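Local structure of YkuI protein (Bacillus subtilis, 2BAS) at residues Gln113-Leu118 / Leu145-His150; Leu196-Gln201 / Ala228-Glu233; Cys332-Tyr337 / Asn349-Asp354; Tyr337-Glu342 / Tyr414-Leu419. The protein probably acts as a cyclic-guanylate-specific phosphodiesterase, cleaving the second messenger cyclic di-GMP through its EAL domain. One frame throughout, in Å; residues are numbered along the deposited sequence.

Contact 1 of 4, residues Gln113-Leu118 / Leu145-His150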
loop_
_atom_site.group_PDB
_atom_site.type_symbol
_atom_site.label_atom_id
_atom_site.label_comp_id
_atom_site.label_asym_id
_atom_site.label_seq_id
_atom_site.Cartn_x
_atom_site.Cartn_y
_atom_site.Cartn_z
ATOM N N GLN A 113 -9.170 -14.690 -19.280
ATOM C CA GLN A 113 -10.014 -14.224 -20.366
ATOM C C GLN A 113 -9.713 -12.794 -20.737
ATOM O O GLN A 113 -9.605 -11.936 -19.872
ATOM C CB GLN A 113 -11.480 -14.377 -19.980
ATOM C CG GLN A 113 -11.911 -15.823 -19.908
ATOM C CD GLN A 113 -12.237 -16.382 -21.273
ATOM O OE1 GLN A 113 -13.140 -15.887 -21.951
ATOM N NE2 GLN A 113 -11.514 -17.420 -21.686
ATOM N N ASP A 114 -9.572 -12.568 -22.039
ATOM C CA ASP A 114 -9.302 -11.256 -22.615
ATOM C C ASP A 114 -10.514 -10.341 -22.406
ATOM O O ASP A 114 -11.619 -10.651 -22.843
ATOM C CB ASP A 114 -8.994 -11.433 -24.108
ATOM C CG ASP A 114 -8.400 -10.188 -24.762
ATOM O OD1 ASP A 114 -8.341 -9.110 -24.114
ATOM O OD2 ASP A 114 -7.998 -10.300 -25.951
ATOM N N ALA A 115 -10.297 -9.229 -21.714
ATOM C CA ALA A 115 -11.360 -8.283 -21.394
ATOM C C ALA A 115 -12.043 -7.705 -22.643
ATOM O O ALA A 115 -13.266 -7.536 -22.662
ATOM C CB ALA A 115 -10.821 -7.171 -20.529
ATOM N N ASN A 116 -11.255 -7.405 -23.675
ATOM C CA ASN A 116 -11.796 -6.874 -24.924
ATOM C C ASN A 116 -12.705 -7.884 -25.632
ATOM O O ASN A 116 -13.791 -7.521 -26.084
ATOM C CB ASN A 116 -10.676 -6.417 -25.869
ATOM C CG ASN A 116 -9.692 -5.459 -25.208
ATOM O OD1 ASN A 116 -10.077 -4.437 -24.625
ATOM N ND2 ASN A 116 -8.404 -5.785 -25.314
ATOM N N LEU A 117 -12.265 -9.141 -25.726
ATOM C CA LEU A 117 -13.089 -10.204 -26.326
ATOM C C LEU A 117 -14.360 -10.413 -25.528
ATOM O O LEU A 117 -15.441 -10.598 -26.093
ATOM C CB LEU A 117 -12.335 -11.532 -26.423
ATOM C CG LEU A 117 -11.076 -11.603 -27.290
ATOM C CD1 LEU A 117 -10.537 -13.022 -27.292
ATOM C CD2 LEU A 117 -11.342 -11.134 -28.717
ATOM N N LEU A 118 -14.214 -10.360 -24.211
ATOM C CA LEU A 118 -15.305 -10.559 -23.285
ATOM C C LEU A 118 -16.359 -9.460 -23.422
ATOM O O LEU A 118 -17.560 -9.728 -23.446
ATOM C CB LEU A 118 -14.741 -10.607 -21.864
ATOM C CG LEU A 118 -15.545 -11.286 -20.754
ATOM C CD1 LEU A 118 -15.781 -12.751 -21.058
ATOM C CD2 LEU A 118 -14.807 -11.138 -19.437
ATOM N N LEU A 145 -12.361 -16.139 -12.889
ATOM C CA LEU A 145 -12.178 -15.357 -14.089
ATOM C C LEU A 145 -11.026 -14.359 -13.901
ATOM O O LEU A 145 -11.145 -13.376 -13.153
ATOM C CB LEU A 145 -13.476 -14.624 -14.412
ATOM C CG LEU A 145 -13.649 -13.968 -15.772
ATOM C CD1 LEU A 145 -13.968 -15.029 -16.812
ATOM C CD2 LEU A 145 -14.772 -12.949 -15.717
ATOM N N GLU A 146 -9.910 -14.630 -14.575
ATOM C CA GLU A 146 -8.761 -13.746 -14.543
ATOM C C GLU A 146 -8.905 -12.664 -15.607
ATOM O O GLU A 146 -9.114 -12.962 -16.781
ATOM C CB GLU A 146 -7.466 -14.519 -14.760
ATOM C CG GLU A 146 -7.152 -15.599 -13.724
ATOM C CD GLU A 146 -5.849 -16.351 -14.041
ATOM O OE1 GLU A 146 -4.928 -15.755 -14.660
ATOM O OE2 GLU A 146 -5.745 -17.541 -13.661
ATOM N N ILE A 147 -8.795 -11.413 -15.188
ATOM C CA ILE A 147 -8.902 -10.284 -16.094
ATOM C C ILE A 147 -7.596 -9.478 -16.120
ATOM O O ILE A 147 -6.917 -9.339 -15.096
ATOM C CB ILE A 147 -10.099 -9.365 -15.711
ATOM C CG1 ILE A 147 -11.387 -10.180 -15.541
ATOM C CG2 ILE A 147 -10.322 -8.290 -16.774
ATOM C CD1 ILE A 147 -11.926 -10.799 -16.845
ATOM N N THR A 148 -7.242 -8.980 -17.302
ATOM C CA THR A 148 -6.076 -8.127 -17.477
ATOM C C THR A 148 -6.571 -6.769 -17.960
ATOM O O THR A 148 -6.984 -6.626 -19.114
ATOM C CB THR A 148 -5.072 -8.714 -18.502
ATOM O OG1 THR A 148 -4.841 -10.100 -18.221
ATOM C CG2 THR A 148 -3.744 -7.964 -18.454
ATOM N N GLU A 149 -6.538 -5.778 -17.071
ATOM C CA GLU A 149 -7.042 -4.437 -17.395
ATOM C C GLU A 149 -5.981 -3.579 -18.066
ATOM O O GLU A 149 -6.260 -2.462 -18.492
ATOM C CB GLU A 149 -7.540 -3.720 -16.147
ATOM C CG GLU A 149 -8.361 -4.564 -15.209
ATOM C CD GLU A 149 -8.396 -3.960 -13.833
ATOM O OE1 GLU A 149 -8.333 -2.715 -13.728
ATOM O OE2 GLU A 149 -8.477 -4.725 -12.854
ATOM N N HIS A 150 -4.758 -4.093 -18.129
ATOM C CA HIS A 150 -3.679 -3.418 -18.825
ATOM C C HIS A 150 -4.068 -3.204 -20.293
ATOM O O HIS A 150 -3.869 -2.123 -20.851
ATOM C CB HIS A 150 -2.379 -4.230 -18.695
ATOM C CG HIS A 150 -1.357 -3.924 -19.750
ATOM N ND1 HIS A 150 -0.741 -2.694 -19.861
ATOM C CD2 HIS A 150 -0.840 -4.695 -20.738
ATOM C CE1 HIS A 150 0.105 -2.718 -20.876
ATOM N NE2 HIS A 150 0.063 -3.919 -21.425
HETATM O O HOH W 1 -7.737 -10.511 -19.312
#
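The flat peptide carbonyl of Glu146 is met within its own plane by the backbone of Gln113. Gln113 N donates to Glu146 O at 3.0 Å, with an N-H...O angle of 162°. The side-chain amide of Gln113 is turned away from this peptide by a bend at chi2 (-81°), and NE2 bonds to Asp89. Gln113 CG lies 3.8 Å from Leu145 CD1, the two side chains crossing at about a right angle. Leu118 comes in from helix 115-118. Its CG lies opposite the backbone N (chi1 -158°), which brings CD2 to meet Leu145 CD2 tip to tip at 4.1 Å. The same CD2 lies 3.9 Å from Ile147 CD1. One turn back, Ala115 CB touches the other branch of Ile147, CG2, also at 3.9 Å. Phe126 of helix 124-135 and Leu163 of helix 156-167 pack around this apolar group. Asp114 caps the short helix through a weak bond from Asn116 N. The contact lies where the parallel strands 108-112 and 143-147 end. In the TIM-barrel-like EAL fold, this end of the strands carries the active site. The chemistry is divided. Methyl groups fix the helix start on the strand, one backbone hydrogen bond joins Gln113 to the strand, and the Glu146 carboxylate is directed elsewhere, to a salt bridge with Lys197.

Contact 2 of 4, residues Leu196-Gln201 / Ala228-Glu233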
loop_
_atom_site.group_PDB
_atom_site.type_symbol
_atom_site.label_atom_id
_atom_site.label_comp_id
_atom_site.label_asym_id
_atom_site.label_seq_id
_atom_site.Cartn_x
_atom_site.Cartn_y
_atom_site.Cartn_z
ATOM N N LEU A 196 -5.740 -11.479 -6.302
ATOM C CA LEU A 196 -4.747 -10.667 -6.982
ATOM C C LEU A 196 -3.633 -11.590 -7.431
ATOM O O LEU A 196 -3.052 -12.297 -6.610
ATOM C CB LEU A 196 -4.190 -9.603 -6.029
ATOM C CG LEU A 196 -5.130 -8.551 -5.453
ATOM C CD1 LEU A 196 -4.356 -7.633 -4.513
ATOM C CD2 LEU A 196 -5.808 -7.742 -6.562
ATOM N N LYS A 197 -3.345 -11.615 -8.726
ATOM C CA LYS A 197 -2.247 -12.439 -9.244
ATOM C C LYS A 197 -0.994 -11.595 -9.418
ATOM O O LYS A 197 -0.993 -10.605 -10.160
ATOM C CB LYS A 197 -2.595 -13.100 -10.573
ATOM C CG LYS A 197 -3.585 -14.238 -10.492
ATOM C CD LYS A 197 -3.549 -15.138 -11.753
ATOM C CE LYS A 197 -2.497 -16.259 -11.652
ATOM N NZ LYS A 197 -2.717 -17.378 -12.641
ATOM N N ILE A 198 0.065 -11.995 -8.723
ATOM C CA ILE A 198 1.340 -11.291 -8.753
ATOM C C ILE A 198 2.383 -12.151 -9.464
ATOM O O ILE A 198 2.597 -13.302 -9.110
ATOM C CB ILE A 198 1.778 -10.899 -7.311
ATOM C CG1 ILE A 198 0.697 -10.035 -6.651
ATOM C CG2 ILE A 198 3.097 -10.161 -7.318
ATOM C CD1 ILE A 198 0.844 -9.861 -5.139
ATOM N N ASP A 199 2.987 -11.584 -10.503
ATOM C CA ASP A 199 4.041 -12.218 -11.288
ATOM C C ASP A 199 5.378 -11.927 -10.612
ATOM O O ASP A 199 5.596 -10.823 -10.121
ATOM C CB ASP A 199 4.016 -11.643 -12.709
ATOM C CG ASP A 199 5.276 -11.960 -13.511
ATOM O OD1 ASP A 199 5.835 -13.070 -13.364
ATOM O OD2 ASP A 199 5.700 -11.094 -14.309
ATOM N N LEU A 200 6.277 -12.902 -10.586
ATOM C CA LEU A 200 7.553 -12.710 -9.897
ATOM C C LEU A 200 8.780 -12.787 -10.808
ATOM O O LEU A 200 9.909 -12.926 -10.324
ATOM C CB LEU A 200 7.684 -13.671 -8.710
ATOM C CG LEU A 200 6.672 -13.536 -7.567
ATOM C CD1 LEU A 200 6.915 -14.625 -6.537
ATOM C CD2 LEU A 200 6.728 -12.152 -6.920
ATOM N N GLN A 201 8.556 -12.701 -12.119
ATOM C CA GLN A 201 9.648 -12.626 -13.086
ATOM C C GLN A 201 10.434 -11.346 -12.840
ATOM O O GLN A 201 11.668 -11.343 -12.873
ATOM C CB GLN A 201 9.108 -12.606 -14.514
ATOM C CG GLN A 201 8.655 -13.946 -15.063
ATOM C CD GLN A 201 7.790 -13.795 -16.308
ATOM O OE1 GLN A 201 6.778 -13.086 -16.290
ATOM N NE2 GLN A 201 8.181 -14.466 -17.392
ATOM N N ALA A 228 -8.767 -9.680 -0.526
ATOM C CA ALA A 228 -8.295 -10.307 -1.751
ATOM C C ALA A 228 -7.112 -11.188 -1.369
ATOM O O ALA A 228 -6.174 -10.714 -0.718
ATOM C CB ALA A 228 -7.880 -9.258 -2.784
ATOM N N ALA A 229 -7.174 -12.466 -1.738
ATOM C CA ALA A 229 -6.052 -13.370 -1.519
ATOM C C ALA A 229 -5.005 -13.114 -2.602
ATOM O O ALA A 229 -5.344 -12.731 -3.729
ATOM C CB ALA A 229 -6.512 -14.820 -1.563
ATOM N N LEU A 230 -3.744 -13.338 -2.261
ATOM C CA LEU A 230 -2.650 -13.155 -3.193
ATOM C C LEU A 230 -2.251 -14.484 -3.807
ATOM O O LEU A 230 -1.993 -15.462 -3.101
ATOM C CB LEU A 230 -1.429 -12.545 -2.493
ATOM C CG LEU A 230 -1.632 -11.248 -1.712
ATOM C CD1 LEU A 230 -0.371 -10.924 -0.929
ATOM C CD2 LEU A 230 -2.014 -10.087 -2.630
ATOM N N LEU A 231 -2.200 -14.500 -5.133
ATOM C CA LEU A 231 -1.682 -15.632 -5.886
ATOM C C LEU A 231 -0.363 -15.239 -6.567
ATOM O O LEU A 231 -0.339 -14.376 -7.454
ATOM C CB LEU A 231 -2.721 -16.080 -6.911
ATOM C CG LEU A 231 -2.385 -17.103 -7.995
ATOM C CD1 LEU A 231 -1.553 -18.244 -7.483
ATOM C CD2 LEU A 231 -3.679 -17.627 -8.609
ATOM N N TYR A 232 0.735 -15.844 -6.130
ATOM C CA TYR A 232 2.023 -15.584 -6.763
ATOM C C TYR A 232 2.233 -16.600 -7.849
ATOM O O TYR A 232 2.263 -17.792 -7.576
ATOM C CB TYR A 232 3.163 -15.646 -5.754
ATOM C CG TYR A 232 3.160 -14.498 -4.784
ATOM C CD1 TYR A 232 2.345 -14.512 -3.667
ATOM C CD2 TYR A 232 3.967 -13.390 -4.985
ATOM C CE1 TYR A 232 2.341 -13.458 -2.776
ATOM C CE2 TYR A 232 3.967 -12.334 -4.093
ATOM C CZ TYR A 232 3.151 -12.378 -2.998
ATOM O OH TYR A 232 3.124 -11.337 -2.109
ATOM N N GLU A 233 2.349 -16.116 -9.083
ATOM C CA GLU A 233 2.600 -16.961 -10.252
ATOM C C GLU A 233 4.013 -16.744 -10.803
ATOM O O GLU A 233 4.742 -15.867 -10.338
ATOM C CB GLU A 233 1.536 -16.734 -11.346
ATOM C CG GLU A 233 1.558 -15.376 -12.017
ATOM C CD GLU A 233 0.750 -15.337 -13.309
ATOM O OE1 GLU A 233 1.141 -16.001 -14.302
ATOM O OE2 GLU A 233 -0.277 -14.620 -13.340
#
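Glu233 folds back across Lys197, a neighbour on the same face of the sheet. Its CG sits between the backbone N and the carbonyl carbon (chi1 68°), and this swings the carboxylate over the lysine chain at about a right angle. The ion pair is long, 3.7 Å from Lys197 NZ to Glu233 OE2. NZ has closer ties outside, to Gln253 and Glu146. Leu231 runs alongside Lys197, with CD2 3.5 Å from CE. Strands 196-199 and 229-233 are parallel neighbours, joined through helix 211-226 in a beta-alpha-beta crossover of the EAL barrel. The backbone bonds alternate: Leu196 N to Ala229 O, Leu231 N to Leu196 O, Ile198 N to Leu231 O, Glu233 N to Ile198 O. On the other face Ile198 lies beside Tyr232, with CG2 4.0 Å from CE2. Leu200 CG stands in the plane of the Tyr232 ring, at its edge. Tyr232 OH bonds to Asn247 O. Ile198 CD1 meets Leu230 CD2 at 3.8 Å.

Contact 3 of 4, residues Cys332-Tyr337 / Asn349-Asp354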
loop_
_atom_site.group_PDB
_atom_site.type_symbol
_atom_site.label_atom_id
_atom_site.label_comp_id
_atom_site.label_asym_id
_atom_site.label_seq_id
_atom_site.Cartn_x
_atom_site.Cartn_y
_atom_site.Cartn_z
ATOM N N CYS A 332 25.762 5.800 17.486
ATOM C CA CYS A 332 24.569 5.134 16.951
ATOM C C CYS A 332 23.371 6.020 16.635
ATOM O O CYS A 332 22.263 5.516 16.462
ATOM C CB CYS A 332 24.130 3.990 17.871
ATOM S SG CYS A 332 23.778 4.479 19.568
ATOM N N SER A 333 23.571 7.327 16.535
ATOM C CA SER A 333 22.457 8.200 16.164
ATOM C C SER A 333 22.882 9.401 15.319
ATOM O O SER A 333 24.061 9.688 15.203
ATOM C CB SER A 333 21.628 8.619 17.398
ATOM O OG SER A 333 22.401 9.271 18.395
ATOM N N PHE A 334 21.919 10.083 14.705
ATOM C CA PHE A 334 22.235 11.291 13.924
ATOM C C PHE A 334 21.173 12.368 14.169
ATOM O O PHE A 334 21.341 13.513 13.783
ATOM C CB PHE A 334 22.416 10.992 12.419
ATOM C CG PHE A 334 21.120 10.763 11.686
ATOM C CD1 PHE A 334 20.520 11.799 10.970
ATOM C CD2 PHE A 334 20.495 9.521 11.722
ATOM C CE1 PHE A 334 19.322 11.604 10.292
ATOM C CE2 PHE A 334 19.304 9.307 11.060
ATOM C CZ PHE A 334 18.706 10.350 10.340
ATOM N N ARG A 335 20.092 11.998 14.833
ATOM C CA ARG A 335 19.082 12.985 15.247
ATOM C C ARG A 335 18.411 12.552 16.537
ATOM O O ARG A 335 18.067 11.369 16.699
ATOM C CB ARG A 335 18.033 13.215 14.165
ATOM C CG ARG A 335 17.291 14.518 14.333
ATOM C CD ARG A 335 16.063 14.598 13.461
ATOM N NE ARG A 335 16.362 14.903 12.063
ATOM C CZ ARG A 335 16.333 14.012 11.073
ATOM N NH1 ARG A 335 16.590 14.400 9.831
ATOM N NH2 ARG A 335 16.035 12.742 11.322
ATOM N N ILE A 336 18.270 13.506 17.461
ATOM C CA ILE A 336 17.571 13.299 18.742
ATOM C C ILE A 336 16.679 14.509 19.068
ATOM O O ILE A 336 17.104 15.654 18.881
ATOM C CB ILE A 336 18.566 13.029 19.902
ATOM C CG1 ILE A 336 19.508 11.885 19.525
ATOM C CG2 ILE A 336 17.830 12.693 21.217
ATOM C CD1 ILE A 336 20.544 11.532 20.581
ATOM N N TYR A 337 15.456 14.239 19.546
ATOM C CA TYR A 337 14.479 15.263 19.954
ATOM C C TYR A 337 13.405 14.655 20.875
ATOM O O TYR A 337 13.258 13.427 20.924
ATOM C CB TYR A 337 13.818 15.919 18.723
ATOM C CG TYR A 337 12.998 14.974 17.857
ATOM C CD1 TYR A 337 11.607 14.908 17.962
ATOM C CD2 TYR A 337 13.620 14.139 16.951
ATOM C CE1 TYR A 337 10.867 14.019 17.158
ATOM C CE2 TYR A 337 12.909 13.261 16.163
ATOM C CZ TYR A 337 11.541 13.198 16.257
ATOM O OH TYR A 337 10.889 12.298 15.438
ATOM N N ASN A 349 16.064 20.319 17.653
ATOM C CA ASN A 349 16.715 19.068 17.289
ATOM C C ASN A 349 18.198 19.176 17.560
ATOM O O ASN A 349 18.760 20.279 17.498
ATOM C CB ASN A 349 16.566 18.778 15.789
ATOM C CG ASN A 349 15.240 18.156 15.426
ATOM O OD1 ASN A 349 14.430 17.828 16.285
ATOM N ND2 ASN A 349 15.010 17.995 14.137
ATOM N N VAL A 350 18.832 18.044 17.869
ATOM C CA VAL A 350 20.287 17.951 17.753
ATOM C C VAL A 350 20.504 17.017 16.577
ATOM O O VAL A 350 19.786 16.019 16.438
ATOM C CB VAL A 350 21.048 17.543 19.060
ATOM C CG1 VAL A 350 20.750 18.542 20.164
ATOM C CG2 VAL A 350 20.713 16.135 19.526
ATOM N N PHE A 351 21.452 17.370 15.715
ATOM C CA PHE A 351 21.593 16.715 14.423
ATOM C C PHE A 351 23.062 16.513 14.120
ATOM O O PHE A 351 23.869 17.422 14.313
ATOM C CB PHE A 351 20.909 17.583 13.355
ATOM C CG PHE A 351 21.004 17.049 11.955
ATOM C CD1 PHE A 351 20.128 16.067 11.508
ATOM C CD2 PHE A 351 21.944 17.557 11.066
ATOM C CE1 PHE A 351 20.195 15.578 10.197
ATOM C CE2 PHE A 351 22.025 17.071 9.751
ATOM C CZ PHE A 351 21.140 16.078 9.317
ATOM N N LYS A 352 23.407 15.306 13.681
ATOM C CA LYS A 352 24.791 14.964 13.353
ATOM C C LYS A 352 25.033 15.069 11.847
ATOM O O LYS A 352 24.575 14.226 11.064
ATOM C CB LYS A 352 25.149 13.571 13.881
ATOM C CG LYS A 352 26.617 13.215 13.758
ATOM C CD LYS A 352 26.966 11.906 14.458
ATOM C CE LYS A 352 28.481 11.807 14.610
ATOM N NZ LYS A 352 28.980 10.470 15.049
ATOM N N GLN A 353 25.754 16.117 11.459
ATOM C CA GLN A 353 26.036 16.404 10.066
ATOM C C GLN A 353 27.540 16.367 9.867
ATOM O O GLN A 353 28.274 17.172 10.448
ATOM C CB GLN A 353 25.482 17.785 9.709
ATOM C CG GLN A 353 25.901 18.332 8.348
ATOM C CD GLN A 353 25.842 19.855 8.301
ATOM O OE1 GLN A 353 26.879 20.515 8.248
ATOM N NE2 GLN A 353 24.632 20.419 8.347
ATOM N N ASP A 354 27.996 15.423 9.048
ATOM C CA ASP A 354 29.425 15.251 8.773
ATOM C C ASP A 354 30.265 15.069 10.047
ATOM O O ASP A 354 31.314 15.685 10.193
ATOM C CB ASP A 354 29.967 16.406 7.906
ATOM C CG ASP A 354 29.819 16.149 6.405
ATOM O OD1 ASP A 354 28.786 15.603 5.966
ATOM O OD2 ASP A 354 30.753 16.500 5.654
HETATM O O HOH W 2 26.330 8.786 13.754
#
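Lys352 N donates to Phe334 O at 2.7 Å. Next along, Ile336 and Val350 form a hydrogen-bonded pair, Ile336 N to Val350 O and Val350 N to Ile336 O, both 3.1 Å. Arg335 and Phe351 between them are a non-hydrogen-bonded pair. The Arg335 guanidinium makes salt bridges with Glu397, Asp395 and Asp418. A leucine in place of Arg335 would probably leave these three carboxylates close together without their shared cation. These strands, 335-340 and 349-353, are the arms of a beta hairpin in a six-stranded antiparallel sheet, consistent with a PAS-like domain. The Arg335 chain bends at chi3 (-78°). Its guanidinium comes to lie obliquely to the Phe351 ring, planes 36° apart, with NH1 3.8 Å from CE1. On the Asn349 side, Arg335 CD lies 3.6 Å from ND2. Phe351 CE1 also sits at the edge of the Phe334 ring, in its plane, 3.9 Å from CD1. Arg335 CB lies above one face of that ring, toward its rim. On the opposite face of the sheet Ile336 CB meets Val350 CG2 at 3.8 Å, and Ala326 of helix 318-328 touches both residues.

Contact 4 of 4, residues Tyr337-Glu342 / Tyr414-Leu419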
loop_
_atom_site.group_PDB
_atom_site.type_symbol
_atom_site.label_atom_id
_atom_site.label_comp_id
_atom_site.label_asym_id
_atom_site.label_seq_id
_atom_site.Cartn_x
_atom_site.Cartn_y
_atom_site.Cartn_z
ATOM N N TYR A 337 15.456 14.239 19.546
ATOM C CA TYR A 337 14.479 15.263 19.954
ATOM C C TYR A 337 13.405 14.655 20.875
ATOM O O TYR A 337 13.258 13.427 20.924
ATOM C CB TYR A 337 13.818 15.919 18.723
ATOM C CG TYR A 337 12.998 14.974 17.857
ATOM C CD1 TYR A 337 11.607 14.908 17.962
ATOM C CD2 TYR A 337 13.620 14.139 16.951
ATOM C CE1 TYR A 337 10.867 14.019 17.158
ATOM C CE2 TYR A 337 12.909 13.261 16.163
ATOM C CZ TYR A 337 11.541 13.198 16.257
ATOM O OH TYR A 337 10.889 12.298 15.438
HETATM N N MSE A 338 12.650 15.515 21.574
HETATM C CA MSE A 338 11.582 15.113 22.505
HETATM C C MSE A 338 10.222 15.732 22.184
HETATM O O MSE A 338 10.154 16.886 21.756
HETATM C CB MSE A 338 11.945 15.514 23.940
HETATM C CG MSE A 338 12.852 14.560 24.687
HETATM SE SE MSE A 338 13.692 15.402 26.268
HETATM C CE MSE A 338 12.072 16.062 27.294
ATOM N N CYS A 339 9.145 14.985 22.444
ATOM C CA CYS A 339 7.768 15.451 22.218
ATOM C C CYS A 339 6.855 15.115 23.399
ATOM O O CYS A 339 7.158 14.191 24.161
ATOM C CB CYS A 339 7.172 14.768 20.980
ATOM S SG CYS A 339 8.028 15.001 19.413
ATOM N N ASP A 340 5.721 15.822 23.513
ATOM C CA ASP A 340 4.704 15.559 24.562
ATOM C C ASP A 340 3.587 14.600 24.083
ATOM O O ASP A 340 3.633 14.139 22.943
ATOM C CB ASP A 340 4.137 16.866 25.169
ATOM C CG ASP A 340 3.176 17.622 24.231
ATOM O OD1 ASP A 340 2.858 17.128 23.121
ATOM O OD2 ASP A 340 2.722 18.732 24.623
ATOM N N GLU A 341 2.589 14.325 24.930
ATOM C CA GLU A 341 1.554 13.336 24.594
ATOM C C GLU A 341 0.870 13.584 23.241
ATOM O O GLU A 341 0.447 12.644 22.579
ATOM C CB GLU A 341 0.450 13.226 25.664
ATOM C CG GLU A 341 0.691 13.897 26.993
ATOM C CD GLU A 341 0.053 15.276 27.058
ATOM O OE1 GLU A 341 0.244 16.074 26.106
ATOM O OE2 GLU A 341 -0.645 15.569 28.061
ATOM N N GLU A 342 0.765 14.847 22.842
ATOM C CA GLU A 342 0.022 15.208 21.636
ATOM C C GLU A 342 0.880 15.424 20.379
ATOM O O GLU A 342 0.373 15.849 19.345
ATOM C CB GLU A 342 -0.899 16.406 21.923
ATOM C CG GLU A 342 -1.904 16.103 23.034
ATOM C CD GLU A 342 -3.014 17.127 23.166
ATOM O OE1 GLU A 342 -3.627 17.482 22.133
ATOM O OE2 GLU A 342 -3.302 17.555 24.311
ATOM N N TYR A 414 8.443 12.160 25.630
ATOM C CA TYR A 414 8.880 11.101 24.750
ATOM C C TYR A 414 10.135 11.496 24.000
ATOM O O TYR A 414 10.277 12.626 23.538
ATOM C CB TYR A 414 7.733 10.659 23.816
ATOM C CG TYR A 414 6.554 10.171 24.611
ATOM C CD1 TYR A 414 5.536 11.041 24.988
ATOM C CD2 TYR A 414 6.490 8.854 25.053
ATOM C CE1 TYR A 414 4.467 10.607 25.774
ATOM C CE2 TYR A 414 5.423 8.403 25.839
ATOM C CZ TYR A 414 4.416 9.285 26.195
ATOM O OH TYR A 414 3.356 8.840 26.964
ATOM N N LEU A 415 11.042 10.532 23.904
ATOM C CA LEU A 415 12.349 10.734 23.349
ATOM C C LEU A 415 12.440 9.961 22.039
ATOM O O LEU A 415 11.993 8.806 21.943
ATOM C CB LEU A 415 13.381 10.236 24.355
ATOM C CG LEU A 415 14.877 10.188 24.037
ATOM C CD1 LEU A 415 15.491 11.589 23.981
ATOM C CD2 LEU A 415 15.562 9.331 25.110
ATOM N N PHE A 416 13.012 10.611 21.028
ATOM C CA PHE A 416 13.154 9.980 19.738
ATOM C C PHE A 416 14.603 10.058 19.307
ATOM O O PHE A 416 15.230 11.130 19.363
ATOM C CB PHE A 416 12.207 10.623 18.738
ATOM C CG PHE A 416 10.771 10.533 19.146
ATOM C CD1 PHE A 416 10.196 11.525 19.942
ATOM C CD2 PHE A 416 10.004 9.441 18.775
ATOM C CE1 PHE A 416 8.884 11.436 20.353
ATOM C CE2 PHE A 416 8.693 9.340 19.170
ATOM C CZ PHE A 416 8.125 10.335 19.956
ATOM N N ILE A 417 15.144 8.896 18.945
ATOM C CA ILE A 417 16.525 8.763 18.506
ATOM C C ILE A 417 16.534 8.093 17.137
ATOM O O ILE A 417 16.151 6.932 17.018
ATOM C CB ILE A 417 17.323 7.897 19.470
ATOM C CG1 ILE A 417 17.291 8.484 20.886
ATOM C CG2 ILE A 417 18.728 7.748 18.980
ATOM C CD1 ILE A 417 17.785 7.517 21.957
ATOM N N ASP A 418 16.951 8.826 16.109
ATOM C CA ASP A 418 17.024 8.285 14.745
ATOM C C ASP A 418 18.380 7.640 14.540
ATOM O O ASP A 418 19.397 8.228 14.893
ATOM C CB ASP A 418 16.786 9.392 13.706
ATOM C CG ASP A 418 15.357 9.959 13.753
ATOM O OD1 ASP A 418 14.449 9.296 14.321
ATOM O OD2 ASP A 418 15.142 11.075 13.216
ATOM N N LEU A 419 18.410 6.436 13.982
ATOM C CA LEU A 419 19.693 5.746 13.768
ATOM C C LEU A 419 20.120 5.840 12.300
ATOM O O LEU A 419 19.303 5.637 11.404
ATOM C CB LEU A 419 19.630 4.267 14.194
ATOM C CG LEU A 419 18.859 3.738 15.405
ATOM C CD1 LEU A 419 19.515 2.461 15.870
ATOM C CD2 LEU A 419 18.785 4.699 16.561
HETATM O O HOH W 3 11.999 9.909 13.979
#
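Strands 337-340 and 414-419 are the central antiparallel pair of the six-stranded sheet, in which the first and last strands of the domain lie side by side. Tyr337 with Phe416 and Cys339 with Tyr414 are hydrogen-bonded pairs, and Met338 with Leu415 is the non-hydrogen-bonded pair between them. Phe416 N to Tyr337 O is 2.8 Å. Tyr337 CG lies between its backbone N and carbonyl carbon (chi1 63°), which turns the ring toward Phe416. There Phe416 CB forms a CH-pi contact over one face of the tyrosine, 3.6 Å from CZ. The two rings are near parallel, planes at 18°, but slid apart, with centroids 5.2 Å apart. Cys339 SG stands in plane at the edge of the Tyr337 ring and obliquely to that of Phe416, 3.8 Å from Phe416 CE1. With alanine at Tyr337 the ring under Phe416 CB is gone, and the Phe416 side chain is likely to be freer to shift. Cys339 O sits at the edge of the Tyr414 ring, near its plane, 3.6 Å from CD1, and helix 374-384 packs on this tyrosine. On the other face, toward helix 318-328, CG of Met338, a selenomethionine, touches Leu415 CD1 at 4.0 Å.

From the N terminus, contact 1 closes first, over a loop that holds helix 124-135. Contact 2 follows in series and closes over helix 211-226. Both belong to the same sheet of the EAL domain. Their centres are 16 Å apart, and the salt bridge between Glu146 and Lys197 links them directly. The chain then runs through the long helix 271-311 to the second domain. Contacts 3 and 4 lie there, with centres about 39 to 53 Å from those of the first two. Contact 3 closes a short hairpin. Contact 4 spans 71 residues and brings strand 413-419 back beside strand 335-340. These two cross along the chain, share Tyr337, and are tied by Arg335 to Asp418.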